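Local atomic coordinates of STAS/SEC14 domain-containing protein (Shewanella loihica PV-4, PDB entry 2Q3L), a protein that is of unknown function but adopts a SpoIIAA-like (STAS) fold, a family for which membrane association and ligand binding have been suggested. Residues Phe20-Ala26 against Ile54-Ile60; Arg87-Ile91 against Ala121-Cys126. All coordinates share one frame; numbering follows the deposited sequence.

Contact 1 (Phe20-Ala26 against Ile54-Ile60); sequences FYLAFKA and IVALIDI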
ATOM      1  N   PHE A  20       2.638  32.875  -0.512  1.00 51.67           N
ATOM      2  CA  PHE A  20       2.650  31.582   0.134  1.00 50.20           C
ATOM      3  C   PHE A  20       2.118  30.556  -0.884  1.00 51.04           C
ATOM      4  O   PHE A  20       1.355  30.904  -1.768  1.00 53.95           O
ATOM      5  CB  PHE A  20       1.816  31.558   1.407  1.00 48.18           C
ATOM      6  CG  PHE A  20       2.433  32.294   2.556  1.00 52.37           C
ATOM      7  CD1 PHE A  20       3.549  31.767   3.221  1.00 51.77           C
ATOM      8  CD2 PHE A  20       1.871  33.491   3.022  1.00 52.35           C
ATOM      9  CE1 PHE A  20       4.129  32.433   4.306  1.00 49.96           C
ATOM     10  CE2 PHE A  20       2.445  34.169   4.123  1.00 53.73           C
ATOM     11  CZ  PHE A  20       3.584  33.656   4.745  1.00 52.99           C
ATOM     12  N   TYR A  21       2.576  29.313  -0.807  1.00 48.38           N
ATOM     13  CA  TYR A  21       2.070  28.278  -1.687  1.00 46.99           C
ATOM     14  C   TYR A  21       2.065  26.982  -0.897  1.00 47.33           C
ATOM     15  O   TYR A  21       2.803  26.827   0.081  1.00 45.94           O
ATOM     16  CB  TYR A  21       2.886  28.144  -2.999  1.00 47.31           C
ATOM     17  CG  TYR A  21       4.333  27.756  -2.826  1.00 44.25           C
ATOM     18  CD1 TYR A  21       5.318  28.726  -2.596  1.00 54.69           C
ATOM     19  CD2 TYR A  21       4.731  26.436  -2.891  1.00 52.78           C
ATOM     20  CE1 TYR A  21       6.666  28.368  -2.431  1.00 45.55           C
ATOM     21  CE2 TYR A  21       6.063  26.064  -2.726  1.00 46.75           C
ATOM     22  CZ  TYR A  21       7.023  27.024  -2.496  1.00 49.64           C
ATOM     23  OH  TYR A  21       8.339  26.637  -2.326  1.00 51.06           O
ATOM     24  N   LEU A  22       1.210  26.069  -1.332  1.00 49.79           N
ATOM     25  CA  LEU A  22       1.066  24.778  -0.713  1.00 49.29           C
ATOM     26  C   LEU A  22       2.055  23.852  -1.409  1.00 50.04           C
ATOM     27  O   LEU A  22       2.125  23.829  -2.631  1.00 52.56           O
ATOM     28  CB  LEU A  22      -0.390  24.322  -0.839  1.00 49.08           C
ATOM     29  CG  LEU A  22      -0.805  23.073  -0.102  1.00 49.49           C
ATOM     30  CD1 LEU A  22      -0.512  23.185   1.366  1.00 53.95           C
ATOM     31  CD2 LEU A  22      -2.309  22.736  -0.372  1.00 57.29           C
ATOM     32  N   ALA A  23       2.875  23.154  -0.622  1.00 48.12           N
ATOM     33  CA  ALA A  23       3.922  22.302  -1.174  1.00 48.71           C
ATOM     34  C   ALA A  23       3.718  20.878  -0.777  1.00 47.64           C
ATOM     35  O   ALA A  23       3.409  20.579   0.390  1.00 49.64           O
ATOM     36  CB  ALA A  23       5.311  22.765  -0.700  1.00 49.17           C
ATOM     37  N   PHE A  24       3.897  20.004  -1.756  1.00 49.07           N
ATOM     38  CA  PHE A  24       3.832  18.569  -1.555  1.00 49.07           C
ATOM     39  C   PHE A  24       5.085  17.964  -2.128  1.00 48.79           C
ATOM     40  O   PHE A  24       5.649  18.454  -3.116  1.00 49.30           O
ATOM     41  CB  PHE A  24       2.683  17.936  -2.337  1.00 49.72           C
ATOM     42  CG  PHE A  24       1.336  18.491  -2.016  1.00 51.33           C
ATOM     43  CD1 PHE A  24       0.906  19.643  -2.614  1.00 49.32           C
ATOM     44  CD2 PHE A  24       0.477  17.807  -1.154  1.00 50.21           C
ATOM     45  CE1 PHE A  24      -0.338  20.147  -2.331  1.00 52.48           C
ATOM     46  CE2 PHE A  24      -0.783  18.294  -0.866  1.00 56.85           C
ATOM     47  CZ  PHE A  24      -1.189  19.469  -1.455  1.00 56.70           C
ATOM     48  N   LYS A  25       5.496  16.864  -1.528  1.00 50.40           N
ATOM     49  CA  LYS A  25       6.597  16.088  -2.040  1.00 51.20           C
ATOM     50  C   LYS A  25       6.197  14.645  -1.817  1.00 50.37           C
ATOM     51  O   LYS A  25       6.088  14.191  -0.674  1.00 52.20           O
ATOM     52  CB  LYS A  25       7.943  16.392  -1.381  1.00 52.35           C
ATOM     53  CG  LYS A  25       9.032  15.565  -2.055  1.00 49.89           C
ATOM     54  CD  LYS A  25      10.382  15.689  -1.462  1.00 55.69           C
ATOM     55  CE  LYS A  25      11.356  14.911  -2.382  1.00 53.55           C
ATOM     56  NZ  LYS A  25      12.699  14.954  -1.882  1.00 58.71           N
ATOM     57  N   ALA A  26       5.987  13.946  -2.928  1.00 49.46           N
ATOM     58  CA  ALA A  26       5.538  12.571  -2.947  1.00 49.55           C
ATOM     59  C   ALA A  26       6.740  11.656  -3.225  1.00 52.45           C
ATOM     60  O   ALA A  26       7.444  11.812  -4.232  1.00 49.59           O
ATOM     61  CB  ALA A  26       4.503  12.415  -4.000  1.00 49.60           C
ATOM     62  N   ILE A  54      -5.932  28.882  -4.546  1.00 54.71           N
ATOM     63  CA  ILE A  54      -4.759  28.207  -4.101  1.00 57.60           C
ATOM     64  C   ILE A  54      -3.791  27.898  -5.219  1.00 53.34           C
ATOM     65  O   ILE A  54      -4.179  27.512  -6.323  1.00 54.19           O
ATOM     66  CB  ILE A  54      -5.177  26.923  -3.375  1.00 58.36           C
ATOM     67  CG1 ILE A  54      -6.158  27.301  -2.281  1.00 65.66           C
ATOM     68  CG2 ILE A  54      -3.958  26.169  -2.825  1.00 66.79           C
ATOM     69  CD1 ILE A  54      -6.711  26.144  -1.594  1.00 73.87           C
ATOM     70  N   VAL A  55      -2.513  28.056  -4.915  1.00 49.11           N
ATOM     71  CA  VAL A  55      -1.499  27.667  -5.846  1.00 48.68           C
ATOM     72  C   VAL A  55      -0.661  26.621  -5.137  1.00 48.61           C
ATOM     73  O   VAL A  55      -0.297  26.804  -4.000  1.00 49.20           O
ATOM     74  CB  VAL A  55      -0.670  28.876  -6.392  1.00 49.97           C
ATOM     75  CG1 VAL A  55      -1.609  29.886  -7.061  1.00 47.80           C
ATOM     76  CG2 VAL A  55       0.185  29.570  -5.318  1.00 50.62           C
ATOM     77  N   ALA A  56      -0.368  25.517  -5.806  1.00 47.37           N
ATOM     78  CA  ALA A  56       0.464  24.448  -5.217  1.00 49.25           C
ATOM     79  C   ALA A  56       1.638  23.979  -6.083  1.00 47.74           C
ATOM     80  O   ALA A  56       1.639  24.142  -7.317  1.00 49.32           O
ATOM     81  CB  ALA A  56      -0.418  23.232  -4.900  1.00 48.71           C
ATOM     82  N   LEU A  57       2.636  23.430  -5.406  1.00 46.29           N
ATOM     83  CA  LEU A  57       3.781  22.772  -6.017  1.00 45.36           C
ATOM     84  C   LEU A  57       3.768  21.324  -5.563  1.00 46.23           C
ATOM     85  O   LEU A  57       3.616  21.055  -4.365  1.00 45.20           O
ATOM     86  CB  LEU A  57       5.096  23.436  -5.586  1.00 48.34           C
ATOM     87  CG  LEU A  57       6.442  22.868  -6.116  1.00 47.17           C
ATOM     88  CD1 LEU A  57       7.481  23.898  -6.261  1.00 52.29           C
ATOM     89  CD2 LEU A  57       6.972  21.795  -5.212  1.00 59.36           C
ATOM     90  N   ILE A  58       3.952  20.390  -6.498  1.00 47.95           N
ATOM     91  CA  ILE A  58       3.993  18.947  -6.170  1.00 47.70           C
ATOM     92  C   ILE A  58       5.265  18.409  -6.797  1.00 48.63           C
ATOM     93  O   ILE A  58       5.402  18.431  -8.024  1.00 47.63           O
ATOM     94  CB  ILE A  58       2.777  18.160  -6.710  1.00 48.15           C
ATOM     95  CG1 ILE A  58       1.467  18.870  -6.348  1.00 48.40           C
ATOM     96  CG2 ILE A  58       2.781  16.703  -6.201  1.00 46.09           C
ATOM     97  CD1 ILE A  58       0.265  18.214  -6.894  1.00 51.47           C
ATOM     98  N   ASP A  59       6.211  18.027  -5.937  1.00 46.97           N
ATOM     99  CA  ASP A  59       7.497  17.461  -6.346  1.00 48.67           C
ATOM    100  C   ASP A  59       7.279  15.935  -6.401  1.00 49.03           C
ATOM    101  O   ASP A  59       6.985  15.271  -5.389  1.00 42.99           O
ATOM    102  CB  ASP A  59       8.606  17.909  -5.367  1.00 46.77           C
ATOM    103  CG  ASP A  59       9.981  17.260  -5.654  1.00 55.79           C
ATOM    104  OD1 ASP A  59      10.060  16.247  -6.369  1.00 54.85           O
ATOM    105  OD2 ASP A  59      10.994  17.742  -5.109  1.00 58.77           O
ATOM    106  N   ILE A  60       7.333  15.420  -7.623  1.00 50.10           N
ATOM    107  CA  ILE A  60       7.231  14.001  -7.880  1.00 51.03           C
ATOM    108  C   ILE A  60       8.564  13.422  -8.366  1.00 51.85           C
ATOM    109  O   ILE A  60       8.578  12.324  -8.921  1.00 50.50           O
ATOM    110  CB  ILE A  60       6.089  13.675  -8.904  1.00 51.38           C
ATOM    111  CG1 ILE A  60       6.368  14.268 -10.299  1.00 50.72           C
ATOM    112  CG2 ILE A  60       4.749  14.189  -8.366  1.00 52.12           C
ATOM    113  CD1 ILE A  60       5.292  13.877 -11.336  1.00 48.45           C
TER
HETATM  114  O   HOH W   1       9.208  13.559  -5.012  1.00 38.29           O

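Contact 2 (Arg87-Ile91 against Ala121-Cys126); sequences RVAII and ALDWLC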
ATOM      1  N   ARG A  87      -3.666  27.191  -9.871  1.00 47.38           N
ATOM      2  CA  ARG A  87      -2.460  26.712 -10.547  1.00 46.79           C
ATOM      3  C   ARG A  87      -1.771  25.664  -9.740  1.00 46.41           C
ATOM      4  O   ARG A  87      -1.674  25.778  -8.532  1.00 49.09           O
ATOM      5  CB  ARG A  87      -1.441  27.833 -10.842  1.00 46.19           C
ATOM      6  CG  ARG A  87      -1.935  28.916 -11.769  1.00 44.95           C
ATOM      7  CD  ARG A  87      -0.777  29.882 -12.163  1.00 49.63           C
ATOM      8  NE  ARG A  87      -0.444  30.766 -11.043  1.00 52.59           N
ATOM      9  CZ  ARG A  87      -1.129  31.874 -10.735  1.00 56.21           C
ATOM     10  NH1 ARG A  87      -2.170  32.235 -11.462  1.00 56.78           N
ATOM     11  NH2 ARG A  87      -0.779  32.633  -9.694  1.00 49.56           N
ATOM     12  N   VAL A  88      -1.271  24.656 -10.444  1.00 46.43           N
ATOM     13  CA  VAL A  88      -0.466  23.601  -9.867  1.00 47.03           C
ATOM     14  C   VAL A  88       0.799  23.349 -10.723  1.00 47.07           C
ATOM     15  O   VAL A  88       0.738  22.993 -11.906  1.00 46.92           O
ATOM     16  CB  VAL A  88      -1.273  22.301  -9.686  1.00 45.05           C
ATOM     17  CG1 VAL A  88      -0.467  21.290  -8.877  1.00 47.15           C
ATOM     18  CG2 VAL A  88      -2.577  22.613  -8.969  1.00 50.95           C
ATOM     19  N   ALA A  89       1.945  23.532 -10.093  1.00 48.64           N
ATOM     20  CA  ALA A  89       3.244  23.279 -10.715  1.00 48.47           C
ATOM     21  C   ALA A  89       3.695  21.872 -10.367  1.00 48.23           C
ATOM     22  O   ALA A  89       3.784  21.556  -9.213  1.00 47.42           O
ATOM     23  CB  ALA A  89       4.273  24.252 -10.186  1.00 49.65           C
ATOM     24  N   ILE A  90       4.003  21.054 -11.374  1.00 48.06           N
ATOM     25  CA  ILE A  90       4.544  19.742 -11.144  1.00 50.28           C
ATOM     26  C   ILE A  90       6.041  19.742 -11.405  1.00 48.36           C
ATOM     27  O   ILE A  90       6.469  20.128 -12.450  1.00 50.89           O
ATOM     28  CB  ILE A  90       3.913  18.709 -12.069  1.00 50.11           C
ATOM     29  CG1 ILE A  90       2.375  18.750 -11.942  1.00 49.64           C
ATOM     30  CG2 ILE A  90       4.446  17.328 -11.764  1.00 51.28           C
ATOM     31  CD1 ILE A  90       1.863  18.500 -10.582  1.00 44.30           C
ATOM     32  N   ILE A  91       6.820  19.277 -10.445  1.00 49.03           N
ATOM     33  CA  ILE A  91       8.264  19.204 -10.567  1.00 49.83           C
ATOM     34  C   ILE A  91       8.666  17.754 -10.696  1.00 48.38           C
ATOM     35  O   ILE A  91       8.439  16.965  -9.793  1.00 47.51           O
ATOM     36  CB  ILE A  91       8.952  19.851  -9.365  1.00 51.65           C
ATOM     37  CG1 ILE A  91       8.581  21.326  -9.358  1.00 58.43           C
ATOM     38  CG2 ILE A  91      10.486  19.706  -9.450  1.00 52.55           C
ATOM     39  CD1 ILE A  91       9.323  22.133  -8.366  1.00 73.05           C
ATOM     40  N   ALA A 121       9.475  26.924 -11.782  1.00 49.14           N
ATOM     41  CA  ALA A 121       8.131  26.560 -11.377  1.00 46.92           C
ATOM     42  C   ALA A 121       7.565  27.635 -10.464  1.00 47.53           C
ATOM     43  O   ALA A 121       6.441  28.118 -10.664  1.00 47.27           O
ATOM     44  CB  ALA A 121       8.141  25.235 -10.673  1.00 48.30           C
ATOM     45  N   LEU A 122       8.350  28.041  -9.477  1.00 46.94           N
ATOM     46  CA  LEU A 122       7.885  29.080  -8.548  1.00 49.76           C
ATOM     47  C   LEU A 122       7.677  30.417  -9.185  1.00 50.14           C
ATOM     48  O   LEU A 122       6.853  31.165  -8.708  1.00 52.79           O
ATOM     49  CB  LEU A 122       8.818  29.241  -7.340  1.00 49.92           C
ATOM     50  CG  LEU A 122       8.784  28.016  -6.437  1.00 52.47           C
ATOM     51  CD1 LEU A 122       9.715  28.203  -5.261  1.00 56.83           C
ATOM     52  CD2 LEU A 122       7.371  27.746  -5.961  1.00 56.45           C
ATOM     53  N   ASP A 123       8.435  30.740 -10.229  1.00 51.27           N
ATOM     54  CA  ASP A 123       8.254  31.981 -10.927  1.00 51.79           C
ATOM     55  C   ASP A 123       6.878  31.999 -11.613  1.00 52.25           C
ATOM     56  O   ASP A 123       6.175  33.011 -11.583  1.00 55.67           O
ATOM     57  CB  ASP A 123       9.374  32.149 -11.975  1.00 54.13           C
ATOM     58  CG  ASP A 123       9.232  33.424 -12.784  1.00 55.73           C
ATOM     59  OD1 ASP A 123       8.566  34.370 -12.311  1.00 62.35           O
ATOM     60  OD2 ASP A 123       9.773  33.483 -13.905  1.00 62.73           O
ATOM     61  N   TRP A 124       6.509  30.880 -12.233  1.00 52.07           N
ATOM     62  CA  TRP A 124       5.220  30.739 -12.926  1.00 50.45           C
ATOM     63  C   TRP A 124       4.071  30.580 -11.925  1.00 51.42           C
ATOM     64  O   TRP A 124       2.975  31.136 -12.105  1.00 51.52           O
ATOM     65  CB  TRP A 124       5.261  29.540 -13.885  1.00 48.28           C
ATOM     66  CG  TRP A 124       3.942  29.168 -14.468  1.00 49.80           C
ATOM     67  CD1 TRP A 124       3.387  29.648 -15.613  1.00 48.84           C
ATOM     68  CD2 TRP A 124       3.012  28.198 -13.945  1.00 47.57           C
ATOM     69  NE1 TRP A 124       2.161  29.062 -15.828  1.00 52.05           N
ATOM     70  CE2 TRP A 124       1.907  28.170 -14.812  1.00 54.65           C
ATOM     71  CE3 TRP A 124       3.012  27.353 -12.830  1.00 47.56           C
ATOM     72  CZ2 TRP A 124       0.804  27.327 -14.590  1.00 50.70           C
ATOM     73  CZ3 TRP A 124       1.950  26.521 -12.631  1.00 43.91           C
ATOM     74  CH2 TRP A 124       0.854  26.507 -13.503  1.00 45.24           C
ATOM     75  N   LEU A 125       4.333  29.839 -10.864  1.00 51.87           N
ATOM     76  CA  LEU A 125       3.300  29.511  -9.899  1.00 52.00           C
ATOM     77  C   LEU A 125       2.754  30.699  -9.173  1.00 54.34           C
ATOM     78  O   LEU A 125       1.554  30.821  -9.025  1.00 51.94           O
ATOM     79  CB  LEU A 125       3.812  28.528  -8.858  1.00 49.56           C
ATOM     80  CG  LEU A 125       2.767  27.901  -7.899  1.00 51.47           C
ATOM     81  CD1 LEU A 125       1.730  27.101  -8.667  1.00 48.32           C
ATOM     82  CD2 LEU A 125       3.434  26.987  -6.864  1.00 49.14           C
ATOM     83  N   CYS A 126       3.642  31.539  -8.661  1.00 59.46           N
ATOM     84  CA  CYS A 126       3.242  32.700  -7.870  1.00 63.52           C
ATOM     85  C   CYS A 126       3.334  33.926  -8.746  1.00 68.09           C
ATOM     86  O   CYS A 126       4.392  34.265  -9.350  1.00 70.61           O
ATOM     87  CB  CYS A 126       4.145  32.860  -6.653  1.00 63.87           C
ATOM     88  SG  CYS A 126       4.386  31.325  -5.723  1.00 62.59           S
ATOM     89  OXT CYS A 126       2.292  34.560  -8.846  1.00 70.87           O
TER

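Contact 1 (Phe20-Ala26 against Ile54-Ile60)
Phe24 sets CG anti to its own carbonyl carbon (chi1 -58°) and Ile58 places CG1 in the same position, which lays the two side chains alongside each other on one face of the sheet. Phe24 CD1 rests 3.9 Å from Ile58 CG1, while the neighbouring ring atom CE1 meets the methyl of Ala56 and Leu57 O lies in the ring plane at its edge. A serine in place of Phe24 would probably leave Ala56 CB and Ile58 CG1 without their aromatic neighbour and open a gap on this face of the sheet. On the other face, Tyr21 puts CB 3.8 Å from Val55 CG2, and its ring atom CE2 reaches Leu57 CB obliquely. Further along that face, Lys25 runs extended beside Asp59, but its NZ stays 4.6 Å from Asp59 OD2 and is paired in a salt bridge with Glu62; Asp59 OD1 takes a hydrogen bond from Thr61. Five backbone bonds join the strands, alternating in direction: Leu22 N to Val55 O, Leu57 N to Leu22 O at 2.8 Å, Phe24 N to Leu57 O, Asp59 N to Phe24 O, which is nearly straight at 176°, and Ala26 N to Asp59 O. A CA-H...O contact from Ala56 CA to Leu22 O, 3.1 Å long, adds to the pairing. The strand axes lie 12° apart, and helix 32-45 connects the two strands, so this is the parallel pair of a beta-alpha-beta unit, with 54-66 the middle strand of the SpoIIAA-like sheet.

Contact 2 (Arg87-Ile91 against Ala121-Cys126)
Arg87 gives two hydrogen bonds to one acceptor, NE at 2.8 Å and NH2 at 3.0 Å from Leu125 O. That oxygen lies in the guanidinium plane, whereas both donors reach it from one face of the carbonyl, NE well above its plane. NH2 also makes a long salt bridge to the C-terminal carboxylate, 3.7 Å from Cys126 OXT. The bend at chi3 (-74°) swings the guanidinium round to the helix end, while CD sits over the six-membered ring of Trp124, 4.0 Å from its centroid, as a CH-pi contact. Guanidinium and indole planes stand 78° apart, so the two do not stack. Deeper in, Ala89 CB meets Ala121 CB at 4.0 Å and also touches Trp124 CZ3 and Leu125 CD1; Ile91 CD1 closes on the same Ala121 methyl. Behind these, Phe115 of strand 111-115 touches both Ala89 and Ala121, and Leu125 packs on Val55 and Tyr21. The strand itself is held by backbone bonds to Ala56 and Ile58 on strand 54-66. A positive group at the C-terminal end of helix 118-125 would be expected to offset in part the negative end of the helix dipole and, less directly, the terminal carboxylate.

Both contacts build on one sheet, whose adjacent strands 54-66 and 85-91 carry Ile54-Ile60 and Arg87-Ile91. Contact 1, strand against strand, is nearer the chain centre yet only partly buried; contact 2, farther out, sets the last helix over the sheet and is mostly buried, with Arg87, Trp124 and Cys126 partly exposed. They meet directly: Ala56 O lies 2.9 Å from Ala89 N, a probable hydrogen bond, and Leu57 CD1 packs on Ile91 CD1. Leu122 touches Tyr21 and Leu57, so the last helix reaches over strands 19-30, 54-66 and 85-91. Regular backbone bonds dominate the first contact, whereas Trp124, Leu125 and two alanines, with one arginine, carry the second.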